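Local coordinates for FACT complex subunit SPT16 (PDB 6A8M), which probably acts within the FACT histone chaperone complex to reorganise nucleosomes, destabilising and restoring them during transcription elongation, at residues T11-L16 against A90-K95. Residues are numbered along the deposited sequence; the frame is centred on the assembly and turned at random.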
loop_
_atom_site.group_PDB
_atom_site.type_symbol
_atom_site.label_atom_id
_atom_site.label_comp_id
_atom_site.label_asym_id
_atom_site.label_seq_id
_atom_site.Cartn_x
_atom_site.Cartn_y
_atom_site.Cartn_z
ATOM N N THR A 11 16.311 -6.021 -11.431
ATOM C CA THR A 11 15.571 -5.393 -10.351
ATOM C C THR A 11 15.931 -6.019 -9.003
ATOM O O THR A 11 16.156 -5.307 -8.014
ATOM C CB THR A 11 14.080 -5.526 -10.658
ATOM O OG1 THR A 11 13.766 -4.744 -11.827
ATOM C CG2 THR A 11 13.279 -5.055 -9.531
ATOM N N PHE A 12 16.008 -7.350 -8.961
ATOM C CA PHE A 12 16.422 -8.053 -7.745
ATOM C C PHE A 12 17.795 -7.588 -7.289
ATOM O O PHE A 12 17.990 -7.278 -6.114
ATOM C CB PHE A 12 16.429 -9.561 -7.991
ATOM C CG PHE A 12 16.995 -10.365 -6.856
ATOM C CD1 PHE A 12 16.202 -10.718 -5.776
ATOM C CD2 PHE A 12 18.317 -10.787 -6.873
ATOM C CE1 PHE A 12 16.724 -11.467 -4.718
ATOM C CE2 PHE A 12 18.850 -11.538 -5.825
ATOM C CZ PHE A 12 18.041 -11.879 -4.745
ATOM N N GLU A 13 18.759 -7.520 -8.219
ATOM C CA GLU A 13 20.115 -7.105 -7.869
ATOM C C GLU A 13 20.149 -5.678 -7.325
ATOM O O GLU A 13 20.733 -5.415 -6.269
ATOM C CB GLU A 13 21.025 -7.240 -9.098
ATOM C CG GLU A 13 22.452 -6.815 -8.824
ATOM C CD GLU A 13 23.365 -6.947 -10.028
ATOM O OE1 GLU A 13 23.198 -7.887 -10.842
ATOM O OE2 GLU A 13 24.272 -6.104 -10.143
ATOM N N ASN A 14 19.520 -4.738 -8.032
ATOM C CA ASN A 14 19.573 -3.339 -7.608
ATOM C C ASN A 14 18.919 -3.141 -6.247
ATOM O O ASN A 14 19.428 -2.388 -5.408
ATOM C CB ASN A 14 18.901 -2.450 -8.652
ATOM C CG ASN A 14 19.734 -2.302 -9.897
ATOM O OD1 ASN A 14 20.954 -2.506 -9.870
ATOM N ND2 ASN A 14 19.091 -1.952 -11.001
ATOM N N ARG A 15 17.810 -3.832 -6.000
ATOM C CA ARG A 15 17.071 -3.621 -4.757
ATOM C C ARG A 15 17.741 -4.330 -3.588
ATOM O O ARG A 15 17.806 -3.786 -2.479
ATOM C CB ARG A 15 15.617 -4.078 -4.938
ATOM C CG ARG A 15 14.883 -3.220 -5.981
ATOM C CD ARG A 15 13.430 -3.599 -6.169
ATOM N NE ARG A 15 12.786 -2.806 -7.230
ATOM C CZ ARG A 15 11.584 -3.062 -7.738
ATOM N NH1 ARG A 15 10.882 -4.101 -7.307
ATOM N NH2 ARG A 15 11.097 -2.302 -8.728
ATOM N N LEU A 16 18.242 -5.542 -3.823
ATOM C CA LEU A 16 18.991 -6.246 -2.785
ATOM C C LEU A 16 20.260 -5.496 -2.415
ATOM O O LEU A 16 20.585 -5.369 -1.230
ATOM C CB LEU A 16 19.332 -7.666 -3.231
ATOM C CG LEU A 16 20.074 -8.473 -2.156
ATOM C CD1 LEU A 16 19.213 -8.554 -0.888
ATOM C CD2 LEU A 16 20.418 -9.874 -2.648
ATOM N N ALA A 90 23.662 -17.144 -9.685
ATOM C CA ALA A 90 25.000 -17.503 -10.139
ATOM C C ALA A 90 25.595 -16.385 -10.980
ATOM O O ALA A 90 26.784 -16.073 -10.860
ATOM C CB ALA A 90 24.970 -18.810 -10.939
ATOM N N GLN A 91 24.775 -15.768 -11.834
ATOM C CA GLN A 91 25.239 -14.652 -12.650
ATOM C C GLN A 91 25.596 -13.451 -11.785
ATOM O O GLN A 91 26.634 -12.815 -11.993
ATOM C CB GLN A 91 24.170 -14.281 -13.677
ATOM C CG GLN A 91 24.396 -12.953 -14.387
ATOM C CD GLN A 91 23.489 -12.786 -15.598
ATOM O OE1 GLN A 91 22.804 -13.729 -16.008
ATOM N NE2 GLN A 91 23.479 -11.585 -16.176
ATOM N N MET A 92 24.735 -13.120 -10.815
ATOM C CA MET A 92 25.037 -12.027 -9.905
ATOM C C MET A 92 26.306 -12.318 -9.115
ATOM O O MET A 92 27.171 -11.448 -8.977
ATOM C CB MET A 92 23.849 -11.795 -8.976
ATOM C CG MET A 92 23.905 -10.500 -8.182
ATOM S SD MET A 92 22.345 -10.182 -7.334
ATOM C CE MET A 92 21.219 -10.971 -8.447
ATOM N N ASN A 93 26.449 -13.549 -8.614
ATOM C CA ASN A 93 27.638 -13.894 -7.843
ATOM C C ASN A 93 28.910 -13.737 -8.664
ATOM O O ASN A 93 29.946 -13.305 -8.142
ATOM C CB ASN A 93 27.532 -15.321 -7.320
ATOM C CG ASN A 93 26.710 -15.417 -6.070
ATOM O OD1 ASN A 93 26.371 -14.402 -5.457
ATOM N ND2 ASN A 93 26.380 -16.649 -5.668
ATOM N N LYS A 94 28.868 -14.119 -9.942
ATOM C CA LYS A 94 30.069 -13.996 -10.757
ATOM C C LYS A 94 30.476 -12.536 -10.896
ATOM O O LYS A 94 31.663 -12.202 -10.813
ATOM C CB LYS A 94 29.852 -14.635 -12.127
ATOM C CG LYS A 94 31.019 -14.429 -13.078
ATOM C CD LYS A 94 32.336 -14.988 -12.524
ATOM C CE LYS A 94 32.407 -16.508 -12.641
ATOM N NZ LYS A 94 33.739 -17.036 -12.222
ATOM N N LYS A 95 29.502 -11.648 -11.066
ATOM C CA LYS A 95 29.816 -10.228 -11.200
ATOM C C LYS A 95 30.347 -9.647 -9.897
ATOM O O LYS A 95 31.313 -8.875 -9.905
ATOM C CB LYS A 95 28.580 -9.454 -11.647
ATOM C CG LYS A 95 28.842 -7.974 -11.770
ATOM C CD LYS A 95 27.838 -7.306 -12.673
ATOM C CE LYS A 95 26.507 -7.203 -11.995
ATOM N NZ LYS A 95 25.787 -5.984 -12.470
#
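Lys95 NZ donates to Glu13 OE2 over 2.8 Å, a charge-assisted hydrogen bond within a salt bridge. The lysine approaches on the syn side of OE2, the side facing the other carboxylate oxygen; OE1 itself is 3.6 Å from Lys95 NZ, so the ammonium is held by one oxygen and not shared evenly between two. Glu13 runs extended, with CG anti to the backbone N (chi1 179°) and CD anti to CA, whereas Lys95 bends at its third and fourth torsions, which brings NZ to the carboxylate.

Next to the ion pair, Met92 enters between Glu13 and Phe12. Its sulfur rests on the aliphatic part of the glutamate, with SD 3.7 Å from Glu13 CB, the two side chains sliding past each other in opposite directions. Its methyl then meets the rim of the phenyl ring: Met92 CE lies in the ring plane, 3.3 Å from Phe12 CD2, a tight approach. The sulfur sits 5.2 Å from the ring centroid and 74° off the normal, which makes this a Met-aromatic contact at the edge rather than over a face.

The segment axes come no nearer than 11.4 Å and are inclined at 52°, so long side chains bridge helices 9-22 and 79-95 of the N-terminal lobe. Ile102 of strand 101-106 touches both Phe12 and Met92 and links their packing to the lobe's mixed sheet. The contact thus grades from a buried sulfur-aromatic pair to an ion pair ending on an exposed lysine, whose electrostatic contribution solvent would probably weaken.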